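Local structure of ESSB (Geobacillus thermodenitrificans, 4ANO) at residues 88-93 / 153-158; 179-184 / 191-196. The protein is an integral membrane component of the type VII (Ess) secretion system, represented here by its cytoplasmic fragment. All coordinates share one frame; numbering follows the deposited sequence. Where two conformers were deposited one is given.

Overall arrangement
Both contacts lie in the helical part of the cytoplasmic fragment, their centres about 11 Å apart and on the same side of the chain's centre. Contact 1 (88-93 with 153-158) is the deeper, its centre about 11 Å from that of the chain, and joins helix 84-98 to the end of helix 141-155. Contact 2 (179-184 with 191-196), its centre about 17 Å out, pairs helix 176-183 with helix 187-207 later in the chain. The two meet directly: Ile92 CG1 of contact 1 lies 3.7 Å from Leu194 CB of contact 2, and Leu153 packs on Leu181 and Trp182. The four helices thus form one continuous cluster.

Contact 1 of 2, residues 88-93 / 153-158; sequences IRAAIH and LALTEG
Leu155 meets Ala90 and Ala91 with a single methyl. Its CG stands anti to the backbone N (chi1 -180°), which carries the isobutyl group out from the last turn of helix 141-155, and Leu155 CD2 comes to rest 4.1 Å from Ala90 CB and 4.2 Å from Ala91 CB. Leu155 CD2 also lies 4.1 Å from Ala91 N, close against the helix backbone, an approach that the two small alanine side chains allow. Behind it, the Leu155 carbonyl O accepts a hydrogen bond from NE of Arg87, and the next carbonyl, that of Thr156, takes one from Arg87 NH2. The helix end is therefore held by a guanidinium from the other helix, whose charge would probably suit the negative end of the helix dipole. This buried contact lies in the YukC family region, grouped with the protein kinases, and the pairing is consistent with the helical part of a kinase-like fold. Thr156 divides its two branches between two tasks. OG1, between the backbone N and the carbonyl carbon (chi1 57°), turns back to a hydrogen bond with Val152 O, while CG2 faces helix 84-98. Thr156 CG2 is 3.9 Å from Ala91 CB and 3.9 Å from Ile88 CA, and the Thr156 and Ile88 side chains cross at about a right angle. Ile88 itself leaves its backbone away from Thr156 and packs on Trp197 and Val198, residues of helix 187-207.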
ATOM      1  N   ILE A  88     -14.101   0.165  -2.852  1.00 24.63           N
ATOM      2  CA  ILE A  88     -13.769  -0.998  -3.741  1.00 26.13           C
ATOM      3  C   ILE A  88     -13.138  -0.485  -5.022  1.00 26.70           C
ATOM      4  O   ILE A  88     -12.225  -1.137  -5.567  1.00 26.59           O
ATOM      5  CB  ILE A  88     -15.028  -1.821  -4.165  1.00 23.98           C
ATOM      6  CG1 ILE A  88     -15.602  -2.508  -2.943  1.00 26.19           C
ATOM      7  CG2 ILE A  88     -14.657  -2.907  -5.315  1.00 26.22           C
ATOM      8  CD1 ILE A  88     -17.084  -2.965  -3.238  1.00 25.08           C
ATOM      9  N   ARG A  89     -13.543   0.712  -5.485  1.00 26.95           N
ATOM     10  CA  ARG A  89     -12.956   1.229  -6.738  1.00 29.65           C
ATOM     11  C   ARG A  89     -11.516   1.572  -6.462  1.00 28.44           C
ATOM     12  O   ARG A  89     -10.651   1.335  -7.326  1.00 26.59           O
ATOM     13  CB  ARG A  89     -13.733   2.446  -7.280  1.00 30.82           C
ATOM     14  CG  ARG A  89     -14.929   2.007  -8.207  1.00 35.11           C
ATOM     15  CD  ARG A  89     -15.837   3.209  -8.598  1.00 42.32           C
ATOM     16  NE  ARG A  89     -17.079   2.803  -9.306  1.00 46.99           N
ATOM     17  CZ  ARG A  89     -18.202   3.548  -9.379  1.00 48.19           C
ATOM     18  NH1 ARG A  89     -18.273   4.744  -8.787  1.00 47.78           N
ATOM     19  NH2 ARG A  89     -19.279   3.098 -10.040  1.00 46.08           N
ATOM     20  N   ALA A  90     -11.261   2.206  -5.304  1.00 28.31           N
ATOM     21  CA  ALA A  90      -9.928   2.525  -4.844  1.00 26.66           C
ATOM     22  C   ALA A  90      -9.010   1.313  -4.756  1.00 26.51           C
ATOM     23  O   ALA A  90      -7.801   1.385  -5.125  1.00 24.99           O
ATOM     24  CB  ALA A  90      -9.959   3.284  -3.495  1.00 27.20           C
ATOM     25  N   ALA A  91      -9.582   0.210  -4.295  1.00 24.50           N
ATOM     26  CA  ALA A  91      -8.862  -1.043  -4.099  1.00 25.28           C
ATOM     27  C   ALA A  91      -8.518  -1.643  -5.460  1.00 25.77           C
ATOM     28  O   ALA A  91      -7.418  -2.139  -5.666  1.00 25.13           O
ATOM     29  CB  ALA A  91      -9.680  -2.013  -3.280  1.00 23.75           C
ATOM     30  N   ILE A  92      -9.447  -1.534  -6.412  1.00 25.68           N
ATOM     31  CA  ILE A  92      -9.128  -1.927  -7.796  1.00 25.25           C
ATOM     32  C   ILE A  92      -7.957  -1.173  -8.438  1.00 27.01           C
ATOM     33  O   ILE A  92      -7.054  -1.803  -9.026  1.00 26.99           O
ATOM     34  CB  ILE A  92     -10.437  -1.907  -8.676  1.00 27.00           C
ATOM     35  CG1 ILE A  92     -11.439  -2.959  -8.150  1.00 28.17           C
ATOM     36  CG2 ILE A  92     -10.115  -2.102 -10.140  1.00 27.08           C
ATOM     37  CD1 ILE A  92     -12.835  -2.931  -8.852  1.00 32.29           C
ATOM     38  N   HIS A  93      -7.929   0.136  -8.303  1.00 27.14           N
ATOM     39  CA  HIS A  93      -6.795   0.908  -8.761  1.00 29.87           C
ATOM     40  C   HIS A  93      -5.503   0.489  -8.063  1.00 27.01           C
ATOM     41  O   HIS A  93      -4.471   0.415  -8.702  1.00 25.25           O
ATOM     42  CB  HIS A  93      -6.970   2.397  -8.488  1.00 27.93           C
ATOM     43  CG  HIS A  93      -8.146   3.030  -9.175  1.00 37.07           C
ATOM     44  ND1 HIS A  93      -8.971   3.923  -8.529  1.00 39.29           N
ATOM     45  CD2 HIS A  93      -8.628   2.924 -10.439  1.00 42.10           C
ATOM     46  CE1 HIS A  93      -9.923   4.333  -9.354  1.00 43.12           C
ATOM     47  NE2 HIS A  93      -9.750   3.728 -10.516  1.00 43.86           N
ATOM     48  N   LEU A 153      -8.692  -5.646   2.086  1.00 20.74           N
ATOM     49  CA  LEU A 153      -9.715  -5.970   3.128  1.00 22.18           C
ATOM     50  C   LEU A 153      -9.819  -4.882   4.169  1.00 22.43           C
ATOM     51  O   LEU A 153     -10.908  -4.488   4.619  1.00 25.05           O
ATOM     52  CB  LEU A 153      -9.450  -7.308   3.803  1.00 21.93           C
ATOM     53  CG  LEU A 153      -9.718  -8.449   2.812  1.00 22.59           C
ATOM     54  CD1 LEU A 153      -9.187  -9.795   3.281  1.00 32.18           C
ATOM     55  CD2 LEU A 153     -11.124  -8.515   2.428  1.00 25.43           C
ATOM     56  N   ALA A 154      -8.694  -4.353   4.610  1.00 21.67           N
ATOM     57  CA  ALA A 154      -8.731  -3.231   5.537  1.00 20.67           C
ATOM     58  C   ALA A 154      -9.470  -2.008   4.941  1.00 23.76           C
ATOM     59  O   ALA A 154     -10.143  -1.280   5.668  1.00 24.61           O
ATOM     60  CB  ALA A 154      -7.360  -2.837   5.967  1.00 24.22           C
ATOM     61  N   LEU A 155      -9.342  -1.779   3.651  1.00 21.20           N
ATOM     62  CA  LEU A 155      -9.960  -0.610   3.047  1.00 23.72           C
ATOM     63  C   LEU A 155     -11.487  -0.817   2.786  1.00 23.36           C
ATOM     64  O   LEU A 155     -12.266   0.144   2.934  1.00 26.29           O
ATOM     65  CB  LEU A 155      -9.254  -0.334   1.740  1.00 21.02           C
ATOM     66  CG  LEU A 155      -9.707   0.850   0.905  1.00 26.06           C
ATOM     67  CD1 LEU A 155      -9.496   2.092   1.769  1.00 28.72           C
ATOM     68  CD2 LEU A 155      -8.899   0.947  -0.361  1.00 24.29           C
ATOM     69  N   THR A 156     -11.865  -2.037   2.411  1.00 24.97           N
ATOM     70  CA  THR A 156     -13.202  -2.343   1.866  1.00 26.31           C
ATOM     71  C   THR A 156     -14.102  -2.892   2.953  1.00 27.70           C
ATOM     72  O   THR A 156     -14.935  -2.188   3.437  1.00 28.97           O
ATOM     73  CB  THR A 156     -13.148  -3.311   0.657  1.00 24.33           C
ATOM     74  OG1 THR A 156     -12.472  -4.539   1.024  1.00 26.30           O
ATOM     75  CG2 THR A 156     -12.357  -2.667  -0.499  1.00 28.83           C
ATOM     76  N   GLU A 157     -13.947  -4.167   3.269  0.50 29.19           N
ATOM     77  CA  GLU A 157     -14.650  -4.837   4.383  0.50 30.65           C
ATOM     78  C   GLU A 157     -14.464  -4.051   5.672  0.50 31.21           C
ATOM     79  O   GLU A 157     -15.444  -3.710   6.368  0.50 31.62           O
ATOM     80  CB  GLU A 157     -14.074  -6.231   4.575  0.50 30.69           C
ATOM     81  CG  GLU A 157     -14.830  -7.074   5.603  0.50 33.83           C
ATOM     82  CD  GLU A 157     -15.586  -8.246   4.974  0.50 34.43           C
ATOM     83  OE1 GLU A 157     -16.347  -8.053   3.983  0.50 36.73           O
ATOM     84  OE2 GLU A 157     -15.414  -9.370   5.506  0.50 37.99           O
ATOM     85  N   GLY A 158     -13.205  -3.782   5.978  1.00 30.57           N
ATOM     86  CA  GLY A 158     -12.767  -3.024   7.103  1.00 31.93           C
ATOM     87  C   GLY A 158     -13.292  -3.479   8.479  1.00 35.24           C
ATOM     88  O   GLY A 158     -13.599  -2.629   9.322  1.00 37.63           O
TER

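Contact 2 of 2, residues 179-184 / 191-196; sequences KELWQA and LAVLEK
Val193 points its two methyls at different parts of helix 176-183. With chi1 at 163°, Val193 CG1 lies anti to the backbone N and is directed between Leu181 and Glu180, 3.7 Å from Leu181 CG and 3.8 Å from Glu180 CB. Val193 CG2 comes up against the backbone instead, 3.7 Å from Glu180 O, with the methyl of Ala184 a little farther off. Leu181 starts out along the flank of its helix, and its branch then swings over to the partner: Leu181 CD2 lies 3.9 Å from Leu194 CG, the two leucine side chains crossing at about a right angle. On the inner side Leu194 continues into the core, on Val152 and Val95. An alanine in place of Val193 would probably open a gap between Leu181 and Glu180 and leave Leu181 CG without its nearest neighbour on the other helix. At the outer margin the Glu180 chain runs extended beyond CG, whereas Lys196 bends back at its far end (chi3 101°) and meets it nearly perpendicularly. Glu180 OE2 and Lys196 NZ form a salt bridge that is long at 3.7 Å; Lys196 also has a weak, long ion pair with Glu200 and was deposited in two conformers, so the bridge is probably loose. The axes of helices 179-183 and 191-196 approach to 9.3 Å, running nearly antiparallel at 162°. Ile177, one turn before Glu180 and Leu181, also touches Val193, which thus packs as a knob among Ile177, Glu180, Leu181 and Ala184, the last just past the helix end. The arrangement is that of an antiparallel alpha-alpha hairpin whose helices are joined by a short turn.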
ATOM      1  N   LYS A 179     -13.523 -14.109   1.787  1.00 50.27           N
ATOM      2  CA  LYS A 179     -13.019 -15.488   1.636  1.00 50.69           C
ATOM      3  C   LYS A 179     -12.535 -15.724   0.230  1.00 48.83           C
ATOM      4  O   LYS A 179     -11.503 -16.350   0.019  1.00 48.69           O
ATOM      5  CB  LYS A 179     -14.104 -16.554   1.987  1.00 53.45           C
ATOM      6  CG  LYS A 179     -13.577 -18.015   1.796  1.00 57.84           C
ATOM      7  CD  LYS A 179     -14.639 -19.110   1.948  1.00 69.69           C
ATOM      8  CE  LYS A 179     -13.956 -20.488   2.030  1.00 72.62           C
ATOM      9  NZ  LYS A 179     -14.926 -21.444   2.593  1.00 80.62           N
ATOM     10  N   GLU A 180     -13.283 -15.187  -0.722  1.00 47.18           N
ATOM     11  CA  GLU A 180     -12.908 -15.223  -2.110  1.00 48.15           C
ATOM     12  C   GLU A 180     -11.601 -14.485  -2.323  1.00 44.98           C
ATOM     13  O   GLU A 180     -10.721 -14.943  -3.067  1.00 44.59           O
ATOM     14  CB  GLU A 180     -13.980 -14.549  -2.938  1.00 47.57           C
ATOM     15  CG  GLU A 180     -15.103 -15.500  -3.311  1.00 56.28           C
ATOM     16  CD  GLU A 180     -16.022 -14.924  -4.377  1.00 60.39           C
ATOM     17  OE1 GLU A 180     -15.561 -14.767  -5.535  1.00 62.44           O
ATOM     18  OE2 GLU A 180     -17.199 -14.658  -4.056  1.00 63.27           O
ATOM     19  N   LEU A 181     -11.467 -13.318  -1.692  1.00 43.54           N
ATOM     20  CA  LEU A 181     -10.199 -12.572  -1.804  1.00 42.33           C
ATOM     21  C   LEU A 181      -8.978 -13.308  -1.237  1.00 42.39           C
ATOM     22  O   LEU A 181      -7.995 -13.454  -1.968  1.00 41.85           O
ATOM     23  CB  LEU A 181     -10.316 -11.172  -1.225  1.00 41.35           C
ATOM     24  CG  LEU A 181     -11.107 -10.056  -1.901  1.00 43.79           C
ATOM     25  CD1 LEU A 181     -11.473  -9.116  -0.814  1.00 44.04           C
ATOM     26  CD2 LEU A 181     -10.262  -9.290  -2.883  1.00 44.18           C
ATOM     27  N   TRP A 182      -9.019 -13.810   0.009  1.00 43.16           N
ATOM     28  CA  TRP A 182      -7.895 -14.647   0.528  1.00 46.09           C
ATOM     29  C   TRP A 182      -7.564 -15.857  -0.314  1.00 47.82           C
ATOM     30  O   TRP A 182      -6.371 -16.244  -0.430  1.00 48.39           O
ATOM     31  CB  TRP A 182      -8.149 -15.145   1.951  1.00 48.09           C
ATOM     32  CG  TRP A 182      -7.969 -14.125   2.898  1.00 49.36           C
ATOM     33  CD1 TRP A 182      -8.892 -13.648   3.769  1.00 49.21           C
ATOM     34  CD2 TRP A 182      -6.774 -13.369   3.105  1.00 48.08           C
ATOM     35  NE1 TRP A 182      -8.350 -12.638   4.523  1.00 51.96           N
ATOM     36  CE2 TRP A 182      -7.052 -12.434   4.124  1.00 47.65           C
ATOM     37  CE3 TRP A 182      -5.508 -13.358   2.501  1.00 49.09           C
ATOM     38  CZ2 TRP A 182      -6.100 -11.522   4.571  1.00 50.33           C
ATOM     39  CZ3 TRP A 182      -4.567 -12.453   2.951  1.00 45.59           C
ATOM     40  CH2 TRP A 182      -4.864 -11.553   3.980  1.00 45.99           C
ATOM     41  N   GLN A 183      -8.624 -16.466  -0.859  0.50 49.70           N
ATOM     42  CA  GLN A 183      -8.521 -17.643  -1.711  0.50 51.86           C
ATOM     43  C   GLN A 183      -7.711 -17.394  -2.974  0.50 51.31           C
ATOM     44  O   GLN A 183      -7.030 -18.293  -3.461  0.50 52.36           O
ATOM     45  CB  GLN A 183      -9.916 -18.136  -2.104  0.50 54.99           C
ATOM     46  CG  GLN A 183     -10.580 -19.021  -1.108  0.50 56.44           C
ATOM     47  CD  GLN A 183     -11.840 -19.600  -1.676  0.50 59.63           C
ATOM     48  OE1 GLN A 183     -11.838 -20.150  -2.776  0.50 62.50           O
ATOM     49  NE2 GLN A 183     -12.929 -19.452  -0.954  0.50 61.13           N
ATOM     50  N   ALA A 184      -7.794 -16.172  -3.494  1.00 48.84           N
ATOM     51  CA  ALA A 184      -7.308 -15.856  -4.838  1.00 48.44           C
ATOM     52  C   ALA A 184      -5.791 -16.160  -4.963  1.00 45.84           C
ATOM     53  O   ALA A 184      -5.024 -15.875  -4.062  1.00 44.85           O
ATOM     54  CB  ALA A 184      -7.702 -14.396  -5.229  1.00 47.03           C
ATOM     55  N   LEU A 191      -7.978  -9.269  -8.582  1.00 35.02           N
ATOM     56  CA  LEU A 191      -8.677  -8.277  -9.405  1.00 35.73           C
ATOM     57  C   LEU A 191     -10.038  -8.806  -9.914  1.00 37.64           C
ATOM     58  O   LEU A 191     -11.046  -8.093  -9.820  1.00 40.16           O
ATOM     59  CB  LEU A 191      -7.774  -7.772 -10.523  1.00 38.31           C
ATOM     60  CG  LEU A 191      -8.389  -6.683 -11.396  1.00 39.69           C
ATOM     61  CD1 LEU A 191      -8.461  -5.428 -10.567  1.00 40.13           C
ATOM     62  CD2 LEU A 191      -7.549  -6.428 -12.632  1.00 40.92           C
ATOM     63  N   ALA A 192     -10.113 -10.063 -10.369  1.00 39.14           N
ATOM     64  CA  ALA A 192     -11.433 -10.651 -10.758  1.00 40.35           C
ATOM     65  C   ALA A 192     -12.492 -10.665  -9.658  1.00 39.79           C
ATOM     66  O   ALA A 192     -13.696 -10.399  -9.948  1.00 40.12           O
ATOM     67  CB  ALA A 192     -11.242 -12.050 -11.280  1.00 44.41           C
ATOM     68  N   VAL A 193     -12.063 -10.960  -8.417  1.00 37.05           N
ATOM     69  CA  VAL A 193     -12.963 -11.070  -7.252  1.00 35.84           C
ATOM     70  C   VAL A 193     -13.507  -9.658  -6.972  1.00 33.46           C
ATOM     71  O   VAL A 193     -14.740  -9.438  -6.895  1.00 35.26           O
ATOM     72  CB  VAL A 193     -12.260 -11.638  -5.960  1.00 34.82           C
ATOM     73  CG1 VAL A 193     -13.091 -11.348  -4.720  1.00 37.94           C
ATOM     74  CG2 VAL A 193     -11.932 -13.224  -6.108  1.00 39.64           C
ATOM     75  N   LEU A 194     -12.600  -8.688  -6.902  1.00 33.98           N
ATOM     76  CA  LEU A 194     -13.008  -7.292  -6.767  1.00 31.80           C
ATOM     77  C   LEU A 194     -13.967  -6.838  -7.866  1.00 35.70           C
ATOM     78  O   LEU A 194     -14.896  -6.054  -7.569  1.00 35.73           O
ATOM     79  CB  LEU A 194     -11.833  -6.330  -6.692  1.00 31.15           C
ATOM     80  CG  LEU A 194     -10.977  -6.426  -5.443  1.00 25.37           C
ATOM     81  CD1 LEU A 194      -9.708  -5.644  -5.628  1.00 23.29           C
ATOM     82  CD2 LEU A 194     -11.777  -5.824  -4.243  1.00 29.17           C
ATOM     83  N   GLU A 195     -13.756  -7.296  -9.104  1.00 38.59           N
ATOM     84  CA  GLU A 195     -14.581  -6.789 -10.181  1.00 41.11           C
ATOM     85  C   GLU A 195     -16.002  -7.271 -10.040  1.00 41.27           C
ATOM     86  O   GLU A 195     -16.947  -6.515 -10.261  1.00 41.95           O
ATOM     87  CB  GLU A 195     -14.050  -7.166 -11.539  1.00 43.78           C
ATOM     88  CG  GLU A 195     -14.398  -6.055 -12.538  1.00 49.65           C
ATOM     89  CD  GLU A 195     -13.412  -4.917 -12.452  1.00 49.69           C
ATOM     90  OE1 GLU A 195     -12.204  -5.204 -12.556  1.00 50.61           O
ATOM     91  OE2 GLU A 195     -13.831  -3.756 -12.298  1.00 53.24           O
ATOM     92  N   LYS A 196     -16.182  -8.536  -9.661  0.50 42.30           N
ATOM     93  CA  LYS A 196     -17.545  -9.028  -9.429  0.50 42.78           C
ATOM     94  C   LYS A 196     -18.177  -8.301  -8.233  0.50 41.68           C
ATOM     95  O   LYS A 196     -19.406  -8.014  -8.227  0.50 40.79           O
ATOM     96  CB  LYS A 196     -17.576 -10.556  -9.239  0.50 45.69           C
ATOM     97  CG  LYS A 196     -18.976 -11.155  -9.327  0.50 46.36           C
ATOM     98  CD  LYS A 196     -19.006 -12.622  -8.874  0.50 49.18           C
ATOM     99  CE  LYS A 196     -19.541 -12.795  -7.447  0.50 47.29           C
ATOM    100  NZ  LYS A 196     -18.575 -12.248  -6.439  0.50 41.10           N
TER